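Local coordinates for RND efflux system, outer membrane lipoprotein, NodT family (Burkholderia mallei, PDB 6U94) that probably serves as the outer-membrane channel component of an RND-type efflux system, a lipoprotein of the outer membrane factor family, at residues Ala84-Gln89 against Ala237-Ala242; Leu267-Ala272 against Thr446-Leu451. All blocks are in the same frame, centred on the assembly; numbering follows the deposited sequence.

Contact 1. Residues Ala84-Gln89 against Ala237-Ala242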
ATOM      1  N   ALA A  84      -0.154  12.630  -7.195  1.00 75.59           N
ATOM      2  CA  ALA A  84      -0.819  13.865  -6.796  1.00 74.57           C
ATOM      3  C   ALA A  84      -2.289  13.864  -7.191  1.00 78.82           C
ATOM      4  O   ALA A  84      -3.105  14.525  -6.539  1.00 81.41           O
ATOM      5  CB  ALA A  84      -0.108  15.073  -7.410  1.00 73.31           C
ATOM      6  N   LEU A  85      -2.648  13.124  -8.242  1.00 76.56           N
ATOM      7  CA  LEU A  85      -4.035  13.119  -8.689  1.00 77.84           C
ATOM      8  C   LEU A  85      -4.930  12.332  -7.741  1.00 76.22           C
ATOM      9  O   LEU A  85      -6.047  12.764  -7.437  1.00 79.69           O
ATOM     10  CB  LEU A  85      -4.133  12.553 -10.106  1.00 78.20           C
ATOM     11  CG  LEU A  85      -3.819  13.533 -11.239  1.00 87.70           C
ATOM     12  CD1 LEU A  85      -4.043  12.885 -12.597  1.00 91.76           C
ATOM     13  CD2 LEU A  85      -4.657  14.795 -11.099  1.00 89.72           C
ATOM     14  N   TYR A  86      -4.463  11.180  -7.254  1.00 73.43           N
ATOM     15  CA  TYR A  86      -5.340  10.260  -6.544  1.00 74.61           C
ATOM     16  C   TYR A  86      -4.852   9.826  -5.169  1.00 73.02           C
ATOM     17  O   TYR A  86      -5.624   9.184  -4.453  1.00 74.35           O
ATOM     18  CB  TYR A  86      -5.578   8.997  -7.388  1.00 72.80           C
ATOM     19  CG  TYR A  86      -4.589   7.891  -7.103  1.00 72.30           C
ATOM     20  CD1 TYR A  86      -3.291   7.948  -7.595  1.00 73.09           C
ATOM     21  CD2 TYR A  86      -4.950   6.791  -6.333  1.00 69.38           C
ATOM     22  CE1 TYR A  86      -2.380   6.940  -7.330  1.00 70.80           C
ATOM     23  CE2 TYR A  86      -4.049   5.779  -6.060  1.00 68.78           C
ATOM     24  CZ  TYR A  86      -2.764   5.858  -6.563  1.00 71.02           C
ATOM     25  OH  TYR A  86      -1.858   4.854  -6.301  1.00 68.28           O
ATOM     26  N   ARG A  87      -3.619  10.136  -4.771  1.00 75.45           N
ATOM     27  CA  ARG A  87      -3.084   9.502  -3.574  1.00 75.76           C
ATOM     28  C   ARG A  87      -2.609  10.488  -2.512  1.00 78.44           C
ATOM     29  O   ARG A  87      -2.934  10.323  -1.332  1.00 78.87           O
ATOM     30  CB  ARG A  87      -1.938   8.561  -3.950  1.00 77.34           C
ATOM     31  CG  ARG A  87      -1.548   7.606  -2.835  1.00 75.09           C
ATOM     32  CD  ARG A  87      -0.672   6.485  -3.357  1.00 76.04           C
ATOM     33  NE  ARG A  87      -0.397   5.483  -2.332  1.00 77.29           N
ATOM     34  CZ  ARG A  87       0.428   4.453  -2.497  1.00 78.54           C
ATOM     35  NH1 ARG A  87       1.066   4.285  -3.650  1.00 74.64           N
ATOM     36  NH2 ARG A  87       0.616   3.590  -1.507  1.00 76.08           N
ATOM     37  N   ILE A  88      -1.839  11.505  -2.911  1.00 81.04           N
ATOM     38  CA  ILE A  88      -1.198  12.384  -1.932  1.00 82.62           C
ATOM     39  C   ILE A  88      -2.241  13.085  -1.070  1.00 84.27           C
ATOM     40  O   ILE A  88      -2.105  13.164   0.157  1.00 82.42           O
ATOM     41  CB  ILE A  88      -0.280  13.399  -2.635  1.00 86.19           C
ATOM     42  CG1 ILE A  88       0.694  12.685  -3.572  1.00 85.20           C
ATOM     43  CG2 ILE A  88       0.487  14.218  -1.609  1.00 88.31           C
ATOM     44  CD1 ILE A  88       1.628  11.738  -2.864  1.00 82.79           C
ATOM     45  N   GLN A  89      -3.298  13.602  -1.696  1.00 87.82           N
ATOM     46  CA  GLN A  89      -4.300  14.363  -0.962  1.00 94.50           C
ATOM     47  C   GLN A  89      -5.339  13.487  -0.270  1.00 94.54           C
ATOM     48  O   GLN A  89      -6.068  13.992   0.589  1.00 95.17           O
ATOM     49  CB  GLN A  89      -5.003  15.352  -1.895  1.00102.66           C
ATOM     50  CG  GLN A  89      -4.137  16.533  -2.321  1.00111.04           C
ATOM     51  CD  GLN A  89      -3.824  17.498  -1.183  1.00118.61           C
ATOM     52  OE1 GLN A  89      -4.168  17.255  -0.025  1.00120.92           O
ATOM     53  NE2 GLN A  89      -3.173  18.606  -1.515  1.00123.34           N
ATOM     54  N   ALA A 237     -13.019   9.114 -10.887  1.00 85.00           N
ATOM     55  CA  ALA A 237     -12.452   9.916 -11.967  1.00 90.76           C
ATOM     56  C   ALA A 237     -10.958  10.143 -11.762  1.00 89.57           C
ATOM     57  O   ALA A 237     -10.172  10.046 -12.712  1.00 89.12           O
ATOM     58  CB  ALA A 237     -13.191  11.250 -12.069  1.00 92.13           C
ATOM     59  N   GLN A 238     -10.547  10.438 -10.526  1.00 91.30           N
ATOM     60  CA  GLN A 238      -9.131  10.654 -10.246  1.00 92.46           C
ATOM     61  C   GLN A 238      -8.319   9.386 -10.478  1.00 91.42           C
ATOM     62  O   GLN A 238      -7.217   9.442 -11.037  1.00 96.45           O
ATOM     63  CB  GLN A 238      -8.950  11.145  -8.809  1.00 92.32           C
ATOM     64  CG  GLN A 238      -9.649  12.455  -8.488  1.00 92.78           C
ATOM     65  CD  GLN A 238      -9.653  12.749  -7.000  1.00 90.08           C
ATOM     66  OE1 GLN A 238      -9.338  11.881  -6.184  1.00 87.75           O
ATOM     67  NE2 GLN A 238     -10.009  13.977  -6.638  1.00 90.06           N
ATOM     68  N   ASP A 239      -8.843   8.235 -10.045  1.00 86.01           N
ATOM     69  CA  ASP A 239      -8.143   6.972 -10.257  1.00 84.33           C
ATOM     70  C   ASP A 239      -7.904   6.717 -11.738  1.00 88.32           C
ATOM     71  O   ASP A 239      -6.804   6.313 -12.140  1.00 89.43           O
ATOM     72  CB  ASP A 239      -8.944   5.817  -9.652  1.00 86.10           C
ATOM     73  CG  ASP A 239      -9.156   5.965  -8.159  1.00 86.14           C
ATOM     74  OD1 ASP A 239      -8.595   6.901  -7.551  1.00 86.29           O
ATOM     75  OD2 ASP A 239      -9.892   5.136  -7.593  1.00 86.10           O
ATOM     76  N   GLU A 240      -8.924   6.945 -12.566  1.00 85.03           N
ATOM     77  CA  GLU A 240      -8.788   6.688 -13.993  1.00 90.75           C
ATOM     78  C   GLU A 240      -7.826   7.671 -14.653  1.00 92.91           C
ATOM     79  O   GLU A 240      -7.122   7.303 -15.601  1.00 97.47           O
ATOM     80  CB  GLU A 240     -10.162   6.737 -14.662  1.00 90.51           C
ATOM     81  CG  GLU A 240     -11.122   5.680 -14.141  1.00 90.89           C
ATOM     82  CD  GLU A 240     -12.503   5.773 -14.764  1.00 94.20           C
ATOM     83  OE1 GLU A 240     -12.882   6.872 -15.224  1.00 96.68           O
ATOM     84  OE2 GLU A 240     -13.207   4.740 -14.798  1.00 94.15           O
ATOM     85  N   ASN A 241      -7.780   8.916 -14.170  1.00 90.77           N
ATOM     86  CA  ASN A 241      -6.810   9.875 -14.691  1.00 91.86           C
ATOM     87  C   ASN A 241      -5.386   9.438 -14.369  1.00 89.99           C
ATOM     88  O   ASN A 241      -4.529   9.370 -15.257  1.00 85.63           O
ATOM     89  CB  ASN A 241      -7.083  11.268 -14.122  1.00 98.65           C
ATOM     90  CG  ASN A 241      -7.749  12.187 -15.124  1.00114.09           C
ATOM     91  OD1 ASN A 241      -8.473  11.737 -16.013  1.00121.39           O
ATOM     92  ND2 ASN A 241      -7.498  13.486 -14.993  1.00119.76           N
ATOM     93  N   ALA A 242      -5.117   9.138 -13.094  1.00 84.50           N
ATOM     94  CA  ALA A 242      -3.782   8.709 -12.695  1.00 86.98           C
ATOM     95  C   ALA A 242      -3.387   7.418 -13.395  1.00 87.31           C
ATOM     96  O   ALA A 242      -2.218   7.229 -13.754  1.00 90.74           O
ATOM     97  CB  ALA A 242      -3.717   8.539 -11.175  1.00 74.07           C
TER

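Contact 2. Residues Leu267-Ala272 against Thr446-Leu451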
ATOM      1  N   LEU A 267      -3.954  -9.994  -6.142  1.00 67.64           N
ATOM      2  CA  LEU A 267      -2.568 -10.173  -5.742  1.00 64.55           C
ATOM      3  C   LEU A 267      -2.349 -11.601  -5.263  1.00 68.57           C
ATOM      4  O   LEU A 267      -3.239 -12.222  -4.677  1.00 74.74           O
ATOM      5  CB  LEU A 267      -2.182  -9.194  -4.630  1.00 63.45           C
ATOM      6  CG  LEU A 267      -2.410  -7.705  -4.885  1.00 64.19           C
ATOM      7  CD1 LEU A 267      -1.817  -6.878  -3.754  1.00 60.48           C
ATOM      8  CD2 LEU A 267      -1.816  -7.300  -6.224  1.00 62.50           C
ATOM      9  N   ALA A 268      -1.155 -12.120  -5.525  1.00 68.08           N
ATOM     10  CA  ALA A 268      -0.768 -13.408  -4.978  1.00 66.97           C
ATOM     11  C   ALA A 268      -0.191 -13.224  -3.581  1.00 69.79           C
ATOM     12  O   ALA A 268       0.431 -12.203  -3.272  1.00 68.17           O
ATOM     13  CB  ALA A 268       0.252 -14.097  -5.886  1.00 65.19           C
ATOM     14  N   GLU A 269      -0.419 -14.218  -2.730  1.00 69.33           N
ATOM     15  CA  GLU A 269       0.106 -14.168  -1.375  1.00 70.14           C
ATOM     16  C   GLU A 269       1.612 -14.404  -1.378  1.00 71.03           C
ATOM     17  O   GLU A 269       2.149 -15.139  -2.210  1.00 71.95           O
ATOM     18  CB  GLU A 269      -0.592 -15.204  -0.494  1.00 76.94           C
ATOM     19  CG  GLU A 269      -0.253 -15.099   0.984  1.00 78.81           C
ATOM     20  CD  GLU A 269      -0.471 -13.703   1.531  1.00 77.20           C
ATOM     21  OE1 GLU A 269       0.503 -12.917   1.577  1.00 75.80           O
ATOM     22  OE2 GLU A 269      -1.622 -13.386   1.902  1.00 74.60           O
ATOM     23  N   PHE A 270       2.293 -13.757  -0.443  1.00 70.36           N
ATOM     24  CA  PHE A 270       3.731 -13.924  -0.326  1.00 63.05           C
ATOM     25  C   PHE A 270       4.053 -15.354   0.099  1.00 67.65           C
ATOM     26  O   PHE A 270       3.431 -15.872   1.038  1.00 70.52           O
ATOM     27  CB  PHE A 270       4.305 -12.930   0.678  1.00 54.82           C
ATOM     28  CG  PHE A 270       4.203 -11.502   0.233  1.00 55.49           C
ATOM     29  CD1 PHE A 270       5.099 -10.985  -0.696  1.00 56.12           C
ATOM     30  CD2 PHE A 270       3.216 -10.676   0.737  1.00 56.13           C
ATOM     31  CE1 PHE A 270       5.005  -9.666  -1.112  1.00 56.08           C
ATOM     32  CE2 PHE A 270       3.117  -9.360   0.330  1.00 58.39           C
ATOM     33  CZ  PHE A 270       4.013  -8.851  -0.597  1.00 56.34           C
ATOM     34  N   PRO A 271       4.991 -16.024  -0.567  1.00 68.46           N
ATOM     35  CA  PRO A 271       5.334 -17.395  -0.177  1.00 72.05           C
ATOM     36  C   PRO A 271       5.920 -17.440   1.226  1.00 71.37           C
ATOM     37  O   PRO A 271       6.445 -16.454   1.748  1.00 72.09           O
ATOM     38  CB  PRO A 271       6.372 -17.819  -1.228  1.00 72.82           C
ATOM     39  CG  PRO A 271       6.180 -16.871  -2.369  1.00 69.65           C
ATOM     40  CD  PRO A 271       5.747 -15.580  -1.748  1.00 67.36           C
ATOM     41  N   ALA A 272       5.820 -18.612   1.842  1.00 72.00           N
ATOM     42  CA  ALA A 272       6.439 -18.815   3.143  1.00 66.83           C
ATOM     43  C   ALA A 272       7.942 -19.008   2.987  1.00 65.38           C
ATOM     44  O   ALA A 272       8.403 -19.688   2.067  1.00 64.92           O
ATOM     45  CB  ALA A 272       5.821 -20.025   3.842  1.00 61.61           C
ATOM     46  N   THR A 446      -2.820  -2.448  -0.427  1.00 59.49           N
ATOM     47  CA  THR A 446      -1.778  -1.445  -0.611  1.00 61.42           C
ATOM     48  C   THR A 446      -0.501  -1.826   0.128  1.00 63.19           C
ATOM     49  O   THR A 446       0.603  -1.668  -0.406  1.00 66.36           O
ATOM     50  CB  THR A 446      -2.281  -0.078  -0.141  1.00 57.60           C
ATOM     51  OG1 THR A 446      -3.318   0.378  -1.017  1.00 63.53           O
ATOM     52  CG2 THR A 446      -1.148   0.948  -0.122  1.00 48.12           C
ATOM     53  N   SER A 447      -0.632  -2.339   1.351  1.00 54.60           N
ATOM     54  CA  SER A 447       0.551  -2.689   2.126  1.00 56.26           C
ATOM     55  C   SER A 447       1.265  -3.906   1.551  1.00 55.23           C
ATOM     56  O   SER A 447       2.473  -4.062   1.758  1.00 55.38           O
ATOM     57  CB  SER A 447       0.177  -2.936   3.586  1.00 58.05           C
ATOM     58  OG  SER A 447      -0.054  -4.310   3.815  1.00 65.86           O
ATOM     59  N   ARG A 448       0.545  -4.782   0.846  1.00 50.41           N
ATOM     60  CA  ARG A 448       1.206  -5.883   0.151  1.00 50.74           C
ATOM     61  C   ARG A 448       1.991  -5.367  -1.047  1.00 57.70           C
ATOM     62  O   ARG A 448       3.077  -5.873  -1.355  1.00 54.66           O
ATOM     63  CB  ARG A 448       0.176  -6.925  -0.284  1.00 55.83           C
ATOM     64  CG  ARG A 448      -0.553  -7.581   0.884  1.00 59.86           C
ATOM     65  CD  ARG A 448      -1.881  -8.184   0.465  1.00 64.02           C
ATOM     66  NE  ARG A 448      -1.722  -9.341  -0.410  1.00 65.69           N
ATOM     67  CZ  ARG A 448      -2.687 -10.225  -0.649  1.00 67.19           C
ATOM     68  NH1 ARG A 448      -3.874 -10.082  -0.073  1.00 67.22           N
ATOM     69  NH2 ARG A 448      -2.466 -11.253  -1.456  1.00 66.12           N
ATOM     70  N   VAL A 449       1.452  -4.358  -1.735  1.00 58.95           N
ATOM     71  CA  VAL A 449       2.174  -3.711  -2.823  1.00 58.61           C
ATOM     72  C   VAL A 449       3.444  -3.056  -2.299  1.00 62.34           C
ATOM     73  O   VAL A 449       4.513  -3.157  -2.917  1.00 58.99           O
ATOM     74  CB  VAL A 449       1.259  -2.695  -3.531  1.00 56.51           C
ATOM     75  CG1 VAL A 449       2.076  -1.770  -4.429  1.00 56.45           C
ATOM     76  CG2 VAL A 449       0.193  -3.423  -4.335  1.00 53.03           C
ATOM     77  N   THR A 450       3.355  -2.391  -1.146  1.00 59.62           N
ATOM     78  CA  THR A 450       4.531  -1.746  -0.571  1.00 58.98           C
ATOM     79  C   THR A 450       5.568  -2.773  -0.132  1.00 62.07           C
ATOM     80  O   THR A 450       6.776  -2.545  -0.274  1.00 62.28           O
ATOM     81  CB  THR A 450       4.124  -0.862   0.605  1.00 58.46           C
ATOM     82  OG1 THR A 450       3.062   0.007   0.198  1.00 62.89           O
ATOM     83  CG2 THR A 450       5.304  -0.021   1.068  1.00 59.63           C
ATOM     84  N   LEU A 451       5.120  -3.913   0.400  1.00 57.31           N
ATOM     85  CA  LEU A 451       6.057  -4.969   0.757  1.00 54.65           C
ATOM     86  C   LEU A 451       6.727  -5.568  -0.475  1.00 58.15           C
ATOM     87  O   LEU A 451       7.893  -5.978  -0.410  1.00 63.45           O
ATOM     88  CB  LEU A 451       5.344  -6.055   1.560  1.00 57.56           C
ATOM     89  CG  LEU A 451       6.209  -7.225   2.039  1.00 58.10           C
ATOM     90  CD1 LEU A 451       7.375  -6.737   2.892  1.00 52.03           C
ATOM     91  CD2 LEU A 451       5.362  -8.234   2.797  1.00 52.10           C
TER

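Contact 1. Residues Ala84-Gln89 against Ala237-Ala242
The last turn of helix 72-86 comes down on helix 211-247 with Y86 nearest to Q238, their CA atoms 5.3 Å apart, close enough for backbone and CB atoms to take part in the packing. L85 and Y86 both point their CB atoms at the other helix and share A242. On L85 the CD1 branch does the touching, lying 3.8 Å from CB of N241, while farther back its CB faces CB of A242. The extended Q238 side chain runs past the L85 carbonyl oxygen, which lies 3.6 Å from Q238 CB; Q238 OE1 takes a weak hydrogen bond from R90. Y86 has an unusual first torsion, chi1 92°, and its ring leads away from helix 211-247 as it leaves CB. CD1 of the ring still meets CB of A242 at 3.7 Å. D239 OD1 approaches CB of Y86 to 3.7 Å, with the carboxylate plane turned 85° from the ring; its charge is paired with R90, just beyond R87, where the chain has left the helix. No hydrogen bond spans the two segments. The Y86 hydroxyl instead bonds E169 and N172, and R87 forms a salt bridge to E169. Three helices meet here, for the side chains of Y86 and D239 both rest on T176 of helix 156-203.

Contact 2. Residues Leu267-Ala272 against Thr446-Leu451
Extended, with no regular secondary structure, the chain at 267-270 passes alongside helix 421-454 at a distance: the nearest CA atoms, of L267 and R448, are 8.2 Å apart, and side chains bridge the gap. CD2 of L451 lies over one face of the F270 ring, 3.8 Å from the centroid and 21° off the normal, a CH-pi contact. At the ring edge, F270 CZ comes to 3.2 Å from the carbonyl oxygen of R448. In R448 the bend at chi3 (68°) sets the guanidinium against the loop, where L267 CB covers one face and E269 OE2 stands over the opposite one. The A268 carbonyl oxygen lies at the guanidinium edge, 3.5 Å from NH2. L267 also sets its CD1 against CG2 of V449, at 4.0 Å. E269 OE1 accepts the N-H of F270 at 2.8 Å and forms a salt bridge with R385 of helix 362-415. No hydrogen bond crosses between the segments, so packing dominates, and R448 NE is buried with no partner in the model. E269 OE2 is 4.1 Å from R448 NH2, well out of the guanidinium plane; lying near two arginines, E269 probably eases the like charges of R448 and R385.

How the contacts relate
Contact 1 closes before contact 2 opens along the chain, and their centres lie 22 Å apart in a model about two-thirds helix and without strands. Contact 1 joins the end of helix 72-86 to helix 211-247; contact 2 lays the loop between helices 253-256 and 283-294 on helix 421-454. Helix 156-203 is common to both, since Y86 and D239 pack on it from contact 1 and L267 and V449 from contact 2. The two also meet directly, with R87 NH2 3.5 Å from CG2 of T446, and N172 bonds both Y86 and T446. Such long packed helices are consistent with the helical part that, in relatives, three subunits close into a barrel.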